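Local coordinates for lipoprotein (Actinomyces odontolyticus, PDB 3UP9), which probably captures methionine at the cell surface as the binding lipoprotein of an uptake system, its pocket here being occupied by selenomethionine, at residues A[109-112]-A[117-120]; A[159-164]-A[171-176]; A[140-145]-A[151-156]; A[43-48]-A[60-65]; A[13-18]-A[178-183]. One frame throughout, in Å; residues are numbered along the deposited sequence.

Contact 1 of 5, residues A[109-112]-A[117-120]. With MSE (selenomethionine), chain B.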
# COMPACT_ATOMS: atom_id res chain seq x y z
N ILE A 109 -14.23 -14.65 2.79
CA ILE A 109 -12.96 -14.00 2.48
C ILE A 109 -13.18 -12.53 2.73
O ILE A 109 -14.01 -11.92 2.10
CB ILE A 109 -12.46 -14.23 1.03
CG1 ILE A 109 -12.25 -15.74 0.75
CG2 ILE A 109 -11.16 -13.44 0.77
CD1 ILE A 109 -11.67 -16.07 -0.61
N GLY A 110 -12.45 -12.00 3.71
CA GLY A 110 -12.36 -10.56 3.93
C GLY A 110 -11.64 -9.85 2.80
O GLY A 110 -10.59 -10.30 2.33
N ILE A 111 -12.19 -8.73 2.38
CA ILE A 111 -11.67 -7.96 1.24
C ILE A 111 -11.84 -6.47 1.57
O ILE A 111 -12.85 -6.06 2.11
CB ILE A 111 -12.41 -8.37 -0.07
CG1 ILE A 111 -11.70 -7.85 -1.33
CG2 ILE A 111 -13.90 -7.97 -0.02
CD1 ILE A 111 -12.04 -8.65 -2.59
N ILE A 112 -10.82 -5.68 1.28
CA ILE A 112 -10.85 -4.25 1.51
C ILE A 112 -12.00 -3.56 0.71
O ILE A 112 -12.50 -4.07 -0.33
CB ILE A 112 -9.46 -3.62 1.13
CG1 ILE A 112 -9.20 -2.33 1.92
CG2 ILE A 112 -9.37 -3.43 -0.40
CD1 ILE A 112 -7.78 -1.81 1.90
N ASN A 117 -7.92 -1.05 -4.41
CA ASN A 117 -7.37 -2.18 -3.66
C ASN A 117 -8.26 -3.43 -3.66
O ASN A 117 -7.73 -4.56 -3.66
CB ASN A 117 -6.97 -1.78 -2.22
CG ASN A 117 -5.77 -0.87 -2.20
OD1 ASN A 117 -4.69 -1.20 -2.73
ND2 ASN A 117 -5.96 0.31 -1.66
N GLN A 118 -9.58 -3.24 -3.68
CA GLN A 118 -10.52 -4.35 -3.87
C GLN A 118 -10.33 -4.93 -5.27
O GLN A 118 -10.26 -6.16 -5.49
CB GLN A 118 -11.98 -3.89 -3.68
CG GLN A 118 -12.94 -5.03 -3.83
CD GLN A 118 -14.35 -4.72 -3.44
OE1 GLN A 118 -15.28 -4.93 -4.25
NE2 GLN A 118 -14.53 -4.26 -2.18
N SER A 119 -10.19 -4.05 -6.23
CA SER A 119 -9.92 -4.48 -7.58
C SER A 119 -8.61 -5.31 -7.66
O SER A 119 -8.59 -6.41 -8.24
CB SER A 119 -9.91 -3.30 -8.54
OG SER A 119 -9.59 -3.82 -9.79
N ARG A 120 -7.56 -4.82 -7.01
CA ARG A 120 -6.29 -5.53 -7.03
C ARG A 120 -6.34 -6.94 -6.33
O ARG A 120 -5.74 -7.89 -6.82
CB ARG A 120 -5.23 -4.61 -6.42
CG ARG A 120 -3.89 -5.25 -6.17
CD ARG A 120 -3.01 -4.22 -5.49
NE ARG A 120 -1.64 -4.64 -5.22
CZ ARG A 120 -0.85 -4.00 -4.36
NH1 ARG A 120 -1.26 -2.89 -3.78
NH2 ARG A 120 0.38 -4.39 -4.16
N MSE B . 1.13 0.32 1.02
CA MSE B . 0.01 -0.18 0.19
C MSE B . 0.45 -1.10 -0.92
O MSE B . 1.57 -0.91 -1.48
OXT MSE B . -0.33 -2.01 -1.23
CB MSE B . -0.73 0.98 -0.42
CG MSE B . -2.02 0.57 -1.21
SE MSE B . -2.86 2.12 -1.96
CE MSE B . -3.16 3.30 -0.37

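Contact 2 of 5, residues A[159-164]-A[171-176]. With MSE (selenomethionine), chain B.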
# COMPACT_ATOMS: atom_id res chain seq x y z
N PRO A 159 -8.02 -1.00 7.98
CA PRO A 159 -7.34 -1.29 9.25
C PRO A 159 -7.98 -2.43 10.04
O PRO A 159 -7.44 -2.83 11.06
CB PRO A 159 -7.44 0.04 10.03
CG PRO A 159 -7.75 1.06 9.03
CD PRO A 159 -8.47 0.40 7.90
N GLN A 160 -9.14 -2.92 9.59
CA GLN A 160 -9.87 -4.02 10.23
C GLN A 160 -9.53 -5.38 9.57
O GLN A 160 -9.99 -6.45 10.01
CB GLN A 160 -11.39 -3.74 10.15
CG GLN A 160 -11.86 -2.56 11.00
CD GLN A 160 -11.36 -2.69 12.43
OE1 GLN A 160 -11.67 -3.66 13.14
NE2 GLN A 160 -10.54 -1.74 12.86
N LEU A 161 -8.73 -5.34 8.51
CA LEU A 161 -8.36 -6.56 7.75
C LEU A 161 -7.69 -7.67 8.60
O LEU A 161 -8.15 -8.82 8.57
CB LEU A 161 -7.50 -6.22 6.52
CG LEU A 161 -8.31 -5.71 5.33
CD1 LEU A 161 -7.36 -5.03 4.37
CD2 LEU A 161 -9.11 -6.80 4.65
N VAL A 162 -6.60 -7.35 9.30
CA VAL A 162 -5.90 -8.30 10.17
C VAL A 162 -6.83 -8.82 11.25
O VAL A 162 -6.94 -10.02 11.40
CB VAL A 162 -4.64 -7.73 10.83
CG1 VAL A 162 -4.03 -8.71 11.87
CG2 VAL A 162 -3.65 -7.38 9.77
N ARG A 163 -7.52 -7.95 11.97
CA ARG A 163 -8.60 -8.37 12.92
C ARG A 163 -9.67 -9.33 12.28
O ARG A 163 -10.16 -10.22 12.95
CB ARG A 163 -9.28 -7.14 13.57
CG ARG A 163 -10.41 -7.38 14.57
CD ARG A 163 -9.94 -8.28 15.72
NE ARG A 163 -10.83 -8.35 16.92
CZ ARG A 163 -11.74 -9.31 17.21
NH1 ARG A 163 -12.01 -10.31 16.38
NH2 ARG A 163 -12.43 -9.24 18.35
N SER A 164 -9.98 -9.17 10.98
CA SER A 164 -11.02 -9.98 10.33
C SER A 164 -10.60 -11.42 10.19
O SER A 164 -11.45 -12.28 10.02
CB SER A 164 -11.46 -9.40 8.99
OG SER A 164 -10.51 -9.65 7.97
N ALA A 171 -8.34 -13.56 4.50
CA ALA A 171 -8.54 -12.13 4.15
C ALA A 171 -7.45 -11.70 3.20
O ALA A 171 -6.33 -12.20 3.32
CB ALA A 171 -8.55 -11.26 5.41
N VAL A 172 -7.75 -10.83 2.23
CA VAL A 172 -6.70 -10.26 1.35
C VAL A 172 -6.19 -8.95 1.96
O VAL A 172 -6.99 -8.08 2.26
CB VAL A 172 -7.18 -10.05 -0.12
CG1 VAL A 172 -5.99 -9.70 -1.03
CG2 VAL A 172 -7.91 -11.34 -0.62
N ILE A 173 -4.88 -8.82 2.15
CA ILE A 173 -4.35 -7.78 3.00
C ILE A 173 -3.09 -7.13 2.42
O ILE A 173 -2.06 -7.78 2.29
CB ILE A 173 -3.99 -8.28 4.42
CG1 ILE A 173 -5.11 -9.15 5.04
CG2 ILE A 173 -3.66 -7.09 5.32
CD1 ILE A 173 -4.91 -9.47 6.54
N ASN A 174 -3.15 -5.80 2.16
CA ASN A 174 -2.01 -5.01 1.73
C ASN A 174 -0.88 -5.08 2.72
O ASN A 174 -1.10 -5.12 3.98
CB ASN A 174 -2.43 -3.54 1.52
CG ASN A 174 -3.52 -3.37 0.45
OD1 ASN A 174 -4.70 -3.69 0.65
ND2 ASN A 174 -3.12 -2.86 -0.70
N GLY A 175 0.34 -5.03 2.20
CA GLY A 175 1.57 -5.09 3.04
C GLY A 175 1.60 -4.22 4.29
O GLY A 175 1.84 -4.74 5.37
N ASN A 176 1.32 -2.92 4.15
CA ASN A 176 1.33 -2.00 5.28
C ASN A 176 0.48 -2.49 6.43
O ASN A 176 0.89 -2.33 7.55
CB ASN A 176 0.92 -0.55 4.90
CG ASN A 176 -0.53 -0.43 4.47
OD1 ASN A 176 -0.89 -0.86 3.37
ND2 ASN A 176 -1.36 0.17 5.31
N MSE B . 1.13 0.32 1.02
CA MSE B . 0.01 -0.18 0.19
C MSE B . 0.45 -1.10 -0.92
O MSE B . 1.57 -0.91 -1.48
OXT MSE B . -0.33 -2.01 -1.23
CB MSE B . -0.73 0.98 -0.42
CG MSE B . -2.02 0.57 -1.21
SE MSE B . -2.86 2.12 -1.96
CE MSE B . -3.16 3.30 -0.37

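Contact 3 of 5, residues A[140-145]-A[151-156]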
# COMPACT_ATOMS: atom_id res chain seq x y z
N VAL A 140 -14.03 -3.40 -11.82
CA VAL A 140 -13.86 -4.69 -11.09
C VAL A 140 -14.08 -4.61 -9.56
O VAL A 140 -13.26 -4.05 -8.80
CB VAL A 140 -12.46 -5.32 -11.36
CG1 VAL A 140 -12.30 -6.68 -10.66
CG2 VAL A 140 -12.18 -5.44 -12.85
N ASN A 141 -15.18 -5.22 -9.12
CA ASN A 141 -15.59 -5.20 -7.71
C ASN A 141 -16.37 -6.48 -7.28
O ASN A 141 -16.73 -7.30 -8.12
CB ASN A 141 -16.36 -3.90 -7.42
CG ASN A 141 -17.73 -3.82 -8.10
OD1 ASN A 141 -18.56 -4.75 -8.03
ND2 ASN A 141 -17.99 -2.69 -8.74
N ILE A 142 -16.62 -6.66 -5.99
CA ILE A 142 -17.29 -7.88 -5.52
C ILE A 142 -18.64 -8.19 -6.19
O ILE A 142 -18.98 -9.39 -6.31
CB ILE A 142 -17.41 -8.00 -3.97
CG1 ILE A 142 -18.26 -6.89 -3.32
CG2 ILE A 142 -16.02 -8.13 -3.38
CD1 ILE A 142 -18.46 -7.03 -1.80
N ASN A 143 -19.37 -7.16 -6.66
CA ASN A 143 -20.63 -7.35 -7.42
C ASN A 143 -20.48 -7.59 -8.93
O ASN A 143 -21.46 -7.94 -9.55
CB ASN A 143 -21.60 -6.16 -7.26
CG ASN A 143 -21.80 -5.75 -5.82
OD1 ASN A 143 -22.07 -6.58 -4.93
ND2 ASN A 143 -21.61 -4.47 -5.56
N THR A 144 -19.30 -7.37 -9.53
CA THR A 144 -19.15 -7.58 -11.00
C THR A 144 -18.30 -8.79 -11.40
O THR A 144 -18.27 -9.14 -12.57
CB THR A 144 -18.67 -6.29 -11.75
OG1 THR A 144 -17.27 -6.10 -11.57
CG2 THR A 144 -19.44 -5.04 -11.27
N VAL A 145 -17.61 -9.44 -10.45
CA VAL A 145 -16.83 -10.67 -10.74
C VAL A 145 -17.77 -11.90 -10.59
O VAL A 145 -18.87 -11.75 -10.05
CB VAL A 145 -15.58 -10.75 -9.86
CG1 VAL A 145 -14.73 -9.53 -10.13
CG2 VAL A 145 -15.93 -10.88 -8.38
N PHE A 151 -18.55 -19.28 -1.94
CA PHE A 151 -18.11 -18.58 -0.75
C PHE A 151 -18.72 -17.16 -0.79
O PHE A 151 -19.32 -16.79 -1.78
CB PHE A 151 -16.57 -18.54 -0.73
CG PHE A 151 -15.98 -17.64 -1.79
CD1 PHE A 151 -15.74 -18.11 -3.08
CD2 PHE A 151 -15.68 -16.32 -1.52
CE1 PHE A 151 -15.23 -17.26 -4.06
CE2 PHE A 151 -15.19 -15.46 -2.51
CZ PHE A 151 -14.97 -15.93 -3.77
N ASP A 152 -18.56 -16.37 0.28
CA ASP A 152 -18.95 -14.97 0.33
C ASP A 152 -17.77 -14.06 0.62
O ASP A 152 -16.94 -14.37 1.48
CB ASP A 152 -20.01 -14.76 1.42
CG ASP A 152 -21.24 -15.58 1.16
OD1 ASP A 152 -21.72 -15.58 0.01
OD2 ASP A 152 -21.72 -16.25 2.10
N PHE A 153 -17.70 -12.94 -0.09
CA PHE A 153 -16.80 -11.88 0.30
C PHE A 153 -17.39 -11.09 1.45
O PHE A 153 -18.59 -10.91 1.56
CB PHE A 153 -16.55 -10.92 -0.85
CG PHE A 153 -15.72 -11.49 -1.96
CD1 PHE A 153 -14.37 -11.63 -1.80
CD2 PHE A 153 -16.30 -11.83 -3.18
CE1 PHE A 153 -13.60 -12.14 -2.83
CE2 PHE A 153 -15.53 -12.31 -4.22
CZ PHE A 153 -14.18 -12.48 -4.03
N ARG A 154 -16.53 -10.61 2.33
CA ARG A 154 -16.98 -9.66 3.35
C ARG A 154 -16.09 -8.44 3.32
O ARG A 154 -14.89 -8.53 3.61
CB ARG A 154 -16.97 -10.27 4.74
CG ARG A 154 -17.84 -11.48 4.87
CD ARG A 154 -19.30 -11.11 4.85
NE ARG A 154 -19.93 -12.23 5.51
CZ ARG A 154 -20.05 -12.35 6.84
NH1 ARG A 154 -19.66 -11.38 7.69
NH2 ARG A 154 -20.61 -13.45 7.31
N GLU A 155 -16.68 -7.31 2.96
CA GLU A 155 -15.96 -6.05 2.87
C GLU A 155 -15.65 -5.59 4.24
O GLU A 155 -16.49 -5.58 5.08
CB GLU A 155 -16.80 -4.99 2.21
CG GLU A 155 -16.96 -5.14 0.72
CD GLU A 155 -17.42 -3.82 0.11
OE1 GLU A 155 -18.04 -3.04 0.85
OE2 GLU A 155 -17.12 -3.56 -1.07
N VAL A 156 -14.41 -5.19 4.44
CA VAL A 156 -13.91 -4.78 5.71
C VAL A 156 -13.12 -3.52 5.38
O VAL A 156 -12.56 -3.39 4.28
CB VAL A 156 -13.08 -5.94 6.28
CG1 VAL A 156 -12.00 -5.47 7.21
CG2 VAL A 156 -13.99 -6.92 7.00

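Contact 4 of 5, residues A[43-48]-A[60-65]. With MSE (selenomethionine), chain B.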
# COMPACT_ATOMS: atom_id res chain seq x y z
N THR A 43 -3.01 5.58 9.73
CA THR A 43 -3.27 4.12 9.70
C THR A 43 -4.34 3.68 8.66
O THR A 43 -4.55 2.48 8.50
CB THR A 43 -3.53 3.51 11.09
OG1 THR A 43 -4.44 4.30 11.76
CG2 THR A 43 -2.24 3.42 12.01
N ASP A 44 -4.97 4.62 7.98
CA ASP A 44 -5.91 4.32 6.90
C ASP A 44 -5.55 5.13 5.62
O ASP A 44 -4.65 5.96 5.63
CB ASP A 44 -7.38 4.54 7.31
CG ASP A 44 -7.89 5.91 6.94
OD1 ASP A 44 -7.03 6.78 6.80
OD2 ASP A 44 -9.12 6.12 6.74
N TYR A 45 -6.27 4.86 4.52
CA TYR A 45 -5.89 5.32 3.21
C TYR A 45 -6.54 6.64 2.81
O TYR A 45 -5.95 7.38 2.03
CB TYR A 45 -6.18 4.23 2.17
CG TYR A 45 -5.29 2.97 2.22
CD1 TYR A 45 -4.03 2.99 2.81
CD2 TYR A 45 -5.70 1.78 1.60
CE1 TYR A 45 -3.23 1.88 2.83
CE2 TYR A 45 -4.88 0.65 1.58
CZ TYR A 45 -3.66 0.71 2.20
OH TYR A 45 -2.80 -0.37 2.19
N VAL A 46 -7.73 6.91 3.35
CA VAL A 46 -8.52 8.08 3.04
C VAL A 46 -7.87 9.38 3.55
O VAL A 46 -7.72 10.38 2.84
CB VAL A 46 -9.99 7.92 3.57
CG1 VAL A 46 -10.76 9.21 3.41
CG2 VAL A 46 -10.72 6.81 2.82
N GLN A 47 -7.38 9.30 4.77
CA GLN A 47 -6.99 10.44 5.54
C GLN A 47 -5.75 11.19 5.07
O GLN A 47 -5.76 12.40 5.09
CB GLN A 47 -6.79 9.96 6.98
CG GLN A 47 -7.61 10.65 7.99
CD GLN A 47 -8.85 9.93 8.33
OE1 GLN A 47 -9.91 10.28 7.82
NE2 GLN A 47 -8.77 9.00 9.29
N PRO A 48 -4.66 10.51 4.68
CA PRO A 48 -3.48 11.24 4.14
C PRO A 48 -3.72 12.07 2.86
O PRO A 48 -3.12 13.12 2.68
CB PRO A 48 -2.48 10.11 3.79
CG PRO A 48 -2.93 8.94 4.57
CD PRO A 48 -4.42 9.05 4.69
N ASN A 60 2.63 13.19 0.97
CA ASN A 60 2.40 11.92 1.68
C ASN A 60 3.16 10.81 0.95
O ASN A 60 3.50 10.93 -0.22
CB ASN A 60 0.90 11.59 1.96
CG ASN A 60 0.07 11.39 0.70
OD1 ASN A 60 0.52 10.77 -0.26
ND2 ASN A 60 -1.19 11.90 0.72
N PHE A 61 3.44 9.75 1.68
CA PHE A 61 4.16 8.61 1.16
C PHE A 61 3.51 7.35 1.74
O PHE A 61 3.85 6.93 2.84
CB PHE A 61 5.67 8.69 1.47
CG PHE A 61 6.43 7.47 1.06
CD1 PHE A 61 6.24 6.90 -0.20
CD2 PHE A 61 7.33 6.87 1.94
CE1 PHE A 61 6.95 5.76 -0.58
CE2 PHE A 61 8.05 5.73 1.57
CZ PHE A 61 7.85 5.16 0.32
N TYR A 62 2.50 6.84 1.02
CA TYR A 62 1.73 5.69 1.49
C TYR A 62 0.98 4.95 0.39
O TYR A 62 0.49 3.89 0.64
CB TYR A 62 0.70 6.12 2.55
CG TYR A 62 -0.60 6.66 2.00
CD1 TYR A 62 -0.69 7.95 1.50
CD2 TYR A 62 -1.74 5.89 1.99
CE1 TYR A 62 -1.87 8.46 0.99
CE2 TYR A 62 -2.91 6.39 1.47
CZ TYR A 62 -2.97 7.67 0.95
OH TYR A 62 -4.16 8.16 0.46
N GLN A 63 0.86 5.54 -0.81
CA GLN A 63 -0.06 5.04 -1.80
C GLN A 63 0.62 4.58 -3.11
O GLN A 63 1.75 4.94 -3.41
CB GLN A 63 -1.16 6.07 -2.05
CG GLN A 63 -0.84 7.15 -3.03
CD GLN A 63 -1.81 8.29 -2.94
OE1 GLN A 63 -2.94 8.17 -3.38
NE2 GLN A 63 -1.37 9.41 -2.36
N THR A 64 -0.10 3.73 -3.83
CA THR A 64 0.35 3.09 -5.03
C THR A 64 -0.16 3.95 -6.16
O THR A 64 -1.09 4.72 -6.00
CB THR A 64 -0.19 1.62 -5.16
OG1 THR A 64 -1.65 1.62 -5.25
CG2 THR A 64 0.26 0.72 -3.97
N VAL A 65 0.47 3.79 -7.32
CA VAL A 65 0.15 4.54 -8.51
C VAL A 65 -1.28 4.30 -8.95
O VAL A 65 -1.97 5.26 -9.26
CB VAL A 65 1.23 4.36 -9.63
CG1 VAL A 65 0.67 4.65 -11.05
CG2 VAL A 65 2.44 5.24 -9.33
N MSE B . 1.13 0.32 1.02
CA MSE B . 0.01 -0.18 0.19
C MSE B . 0.45 -1.10 -0.92
O MSE B . 1.57 -0.91 -1.48
OXT MSE B . -0.33 -2.01 -1.23
CB MSE B . -0.73 0.98 -0.42
CG MSE B . -2.02 0.57 -1.21
SE MSE B . -2.86 2.12 -1.96
CE MSE B . -3.16 3.30 -0.37

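Contact 5 of 5, residues A[13-18]-A[178-183]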
# COMPACT_ATOMS: atom_id res chain seq x y z
N ALA A 13 2.46 9.34 6.37
CA ALA A 13 2.97 8.03 5.96
C ALA A 13 2.33 6.98 6.81
O ALA A 13 2.07 7.22 7.98
CB ALA A 13 4.48 7.97 6.11
N THR A 14 2.06 5.81 6.24
CA THR A 14 1.64 4.65 7.05
C THR A 14 2.86 4.17 7.85
O THR A 14 4.01 4.41 7.46
CB THR A 14 0.98 3.52 6.21
OG1 THR A 14 1.75 3.32 5.00
CG2 THR A 14 -0.51 3.87 5.89
N PRO A 15 2.64 3.52 8.98
CA PRO A 15 3.88 3.31 9.80
C PRO A 15 4.97 2.42 9.20
O PRO A 15 6.15 2.73 9.36
CB PRO A 15 3.36 2.68 11.07
CG PRO A 15 1.93 3.06 11.12
CD PRO A 15 1.43 3.25 9.74
N SER A 16 4.59 1.30 8.57
CA SER A 16 5.59 0.37 8.03
C SER A 16 5.17 -0.08 6.65
O SER A 16 4.06 -0.52 6.46
CB SER A 16 5.79 -0.84 8.95
OG SER A 16 6.93 -1.54 8.54
N PRO A 17 6.06 0.04 5.67
CA PRO A 17 7.45 0.54 5.67
C PRO A 17 7.66 2.08 5.67
O PRO A 17 8.78 2.56 5.96
CB PRO A 17 8.03 -0.04 4.37
CG PRO A 17 6.85 -0.14 3.45
CD PRO A 17 5.68 -0.51 4.34
N HIS A 18 6.61 2.82 5.33
CA HIS A 18 6.79 4.20 4.88
C HIS A 18 7.38 5.09 5.95
O HIS A 18 8.39 5.71 5.70
CB HIS A 18 5.46 4.76 4.34
CG HIS A 18 4.78 3.87 3.34
ND1 HIS A 18 4.11 2.79 3.71
CD2 HIS A 18 4.72 3.92 1.95
CE1 HIS A 18 3.64 2.17 2.60
NE2 HIS A 18 4.04 2.86 1.53
N ALA A 178 -0.53 -5.83 6.88
CA ALA A 178 0.10 -7.07 7.29
C ALA A 178 1.23 -6.73 8.26
O ALA A 178 1.39 -7.39 9.24
CB ALA A 178 0.63 -7.88 6.08
N GLN A 179 1.98 -5.67 7.96
CA GLN A 179 3.10 -5.22 8.78
C GLN A 179 2.63 -4.83 10.17
O GLN A 179 3.20 -5.29 11.16
CB GLN A 179 3.84 -4.06 8.14
CG GLN A 179 4.68 -4.36 6.89
CD GLN A 179 6.07 -4.84 7.20
OE1 GLN A 179 6.90 -4.10 7.75
NE2 GLN A 179 6.33 -6.12 6.92
N GLU A 180 1.61 -3.98 10.25
CA GLU A 180 1.01 -3.59 11.51
C GLU A 180 0.61 -4.82 12.30
O GLU A 180 0.81 -4.83 13.47
CB GLU A 180 -0.22 -2.72 11.31
CG GLU A 180 0.03 -1.23 11.11
CD GLU A 180 0.89 -0.67 12.21
OE1 GLU A 180 0.44 -0.65 13.39
OE2 GLU A 180 2.04 -0.32 11.88
N GLY A 181 0.07 -5.87 11.65
CA GLY A 181 -0.37 -7.09 12.34
C GLY A 181 0.66 -8.16 12.70
O GLY A 181 0.29 -9.28 13.09
N GLY A 182 1.95 -7.83 12.57
CA GLY A 182 3.03 -8.77 12.88
C GLY A 182 3.18 -9.84 11.81
O GLY A 182 3.71 -10.89 12.04
N LYS A 183 2.70 -9.59 10.62
CA LYS A 183 2.73 -10.60 9.58
C LYS A 183 3.77 -10.27 8.49
O LYS A 183 4.14 -9.13 8.30
CB LYS A 183 1.32 -10.77 9.02
CG LYS A 183 0.37 -11.16 10.15
CD LYS A 183 -0.98 -11.61 9.62
CE LYS A 183 -1.86 -12.04 10.78
NZ LYS A 183 -1.03 -12.55 11.88
O HOH W 1 1.92 0.02 8.80

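Contact 1 of 5, residues A[109-112]-A[117-120]
The turn from strand 107-112 into helix 115-127, at the edge of the selenomethionine pocket, is closed by Gln118 reaching back to Ile112. Gln118 NE2 donates to Ile112 O at 2.8 Å, and an N-H...O angle of 169° marks the bond as almost straight. The donor lies in the carbonyl plane, and the acceptor deviates by only 5° from the plane of the Gln118 amide. With CG opposite the backbone N (chi1 -178°) and the chain extended, the amide is carried alongside the strand end. Its OE1 accepts from Ile142 N, so donor and acceptor are bound at different ends of the amide, which fixes its flip.

Apolar packing runs beneath this bond. Ile111 CD1 comes within 3.9 Å of Gln118 CG, the two side chains crossing nearly perpendicularly. Ile112 CG2 packs against the first turn of the helix, 3.4 Å from Asn117 CB and 3.3 Å from Gln118 N. The strand is an inner one of the five-stranded sheet, flanked by strands 151-156 and 170-173, in a lobe consistent with the type 2 periplasmic binding protein fold.

The following helix presents polar ends to the ligand. Asn117 ND2 is bound by Asp114 and OD1 by Asn174 ND2, and this OD1 lies 3.5 Å from the CG of selenomethionine. One turn along, the extended Arg120 side chain sends NH1 to the ligand carboxylate oxygen OXT at 2.9 Å. The carboxylate carbon lies at the guanidinium edge, in its plane, while Arg120 NE forms a salt bridge with Glu193, which probably tempers the positive charge.

Contact 2 of 5, residues A[159-164]-A[171-176]
Leu161, the first residue of the short helix 161-164 to touch strand 170-173, points its CB at the strand, 4.1 Å from Ile173 CG1. Its CG lies beside the backbone N (chi1 -80°), and this swings CD2 over the strand backbone, 3.4 Å from Val172 O. Val162 starts out away from the strand, yet its CG2 still reaches Ile173 CD1 at 4.0 Å, the two side chains crossing at about a right angle. Ser164 folds back on its own helix: OG donates to Leu161 O at 2.6 Å, tilted 18° from the carbonyl plane. The same hydroxyl rests 3.6 Å from Ala171 CB, so a polar atom satisfied within the helix packs against a methyl group.

Beyond the strand, Asn174 stands right before helix 175-180 and turns its amide into the ligand pocket. Its ND2 donates to selenomethionine OXT at 3.0 Å with an N-H...O angle of 174°.

Helix 161-164 bridges the parallel strands 151-156 and 170-173 in a beta-alpha-beta crossover that passes strand 107-112, with Leu161 touching Ile112 and Val156. Val172, pointing the other way, packs on Ala121 and Leu125 of helix 115-127, leaving strand 170-173 sandwiched between helices and flanked by strands 107-112 and 91-93.

Contact 3 of 5, residues A[140-145]-A[151-156]
Ile142 and Phe153 meet through a CH-pi contact: CG2 of the isoleucine stands over the ring face, 4.0 Å from its centroid and 28° off the normal. The methyl is displaced toward the ring root, 3.7 Å from Phe153 CG. The opposite face of the ring is covered by Phe151 CE2, 3.4 Å above the plane, so the ring is held flat between two neighbours.

Aliphatic packing extends this layer. The other branch of Ile142, with CG1 between the backbone N and the carbonyl carbon (chi1 63°), brings CD1 to 3.5 Å from Glu155 CG. Val145 CG2 adds a looser contact, 4.4 Å from Phe153 CE2. Cutting Ile142 back to an alanine would probably cost the Phe153 ring its CH-pi partner on that face and open a gap beside Glu155 CG.

Hydrogen bonds shape the loop that offers Ile142. Asn141 O accepts from Thr144 N at 2.9 Å and also from Val145 N, closing a tight turn with Ile142 at its first corner. A weak bond from Asn143 N to Asn141 OD1 adds an Asx turn. The Glu155 carboxylate is gripped from outside, through OE2, by Gln118 NE2.

Phe153 further packs on Leu122 and Leu125 of helix 115-127. The loop between strands 131-132 and 146-147 thus lies beside that helix as a cover for strand 151-156, the outermost strand at this end of the lobe's five-stranded alpha/beta sheet.

Contact 4 of 5, residues A[43-48]-A[60-65]
Asn60 ND2 is gripped by two acceptors: Pro48 O at 3.0 Å, a weak bond bent to an N-H...O angle of 149°, and Asn49 OD1. At the other end of the amide, Asn60 OD1 takes a weak bond from Gln63 NE2. Tyr62 OH also points at Tyr45 O, a weak bond whose 2.5 Å length is too short to be taken at face value.

Tyr62 carries most of the packing. Pro48 CG sits over one face of its ring, 3.7 Å from the centroid and only 9° off the normal, a clear CH-pi contact. Gln63 CB covers the opposite face, while Tyr45 CD1 meets the edge, 3.8 Å from Tyr62 CD2. A leucine in place of Tyr62 would probably leave Pro48 CG without the flat ring it lies over and open a gap beside Tyr45 CD1.

Both tyrosines line the ligand pocket. The selenomethionine methyl CE lies over the centre of the Tyr45 ring, 3.2 Å above its plane. Tyr62 O comes to 3.3 Å of the ligand CB, and Thr64 CG2 to the same distance from the ligand O.

Asp44 OD1 caps Gln47 N where helix 46-53 begins. This helix links strands 35-41 and 59-64 and packs on the latter, which runs parallel to strand 7-13 and antiparallel to strand 201-207. Tyr45 reaches on to Asn117 of helix 115-127.

Contact 5 of 5, residues A[13-18]-A[178-183]
Ser16 and Gln179 face each other where the start of helix 15-28 meets the C-terminal end of helix 175-180, which finishes in a Schellman motif. Their CB atoms are 3.9 Å apart, and the polar ends run on together beyond them. Ser16 OG, swung opposite its backbone N (chi1 -168°), donates to Gln179 OE1 at 2.7 Å. The hydroxyl lies in the carbonyl plane, on a lone pair, with a C=O...O angle of 135°. Gln179 bends at chi2 (-85°), which brings its amide alongside the serine with OE1 next to the hydroxyl. Its OE1 also accepts from Trp236 NE1, so two donors hold this oxygen and limit rotation of the amide.

Beside this pair, Pro15 and Glu180 cross at about a right angle. The carboxylate comes up against the proline ring, with OE2 3.4 Å from Pro15 CB, and Glu180 too is bent at chi2 to get there.

The Schellman geometry rests on Lys183 N bonding to Ala178 O at 2.9 Å and Gly182 N to Gln179 O at 3.2 Å, with Gly182 taking the positive phi of the C-prime position. Strand 7-13, leading into helix 15-28, and strand 170-173, leading into helix 175-180, belong to different sheets, so the contact spans two parts of the fold. Water 1 bridges them further: it accepts from Ser16 N at 3.0 Å and probably donates to Glu180 OE2, 3.1 Å away.

Along the chain the order is contact 4, contact 1, contact 3, contact 2, all within the span bracketed by contact 5, whose halves lie 160 residues apart. Contacts 1, 2 and 3 share the five-stranded sheet: the centre of contact 1 is about 9 Å from that of contact 2 and 7 Å from that of contact 3. Contact 4 belongs to the other, seven-stranded sheet, about 16 Å from contact 1 between centres. Contacts 1, 2 and 4 all touch selenomethionine, which therefore sits between the two sheets. Contact 5 joins these halves and shares helix 175-180 with contact 2, consistent with a closed, ligand-bound two-lobed binding protein. Contact 3 lies farthest from the pocket of the five.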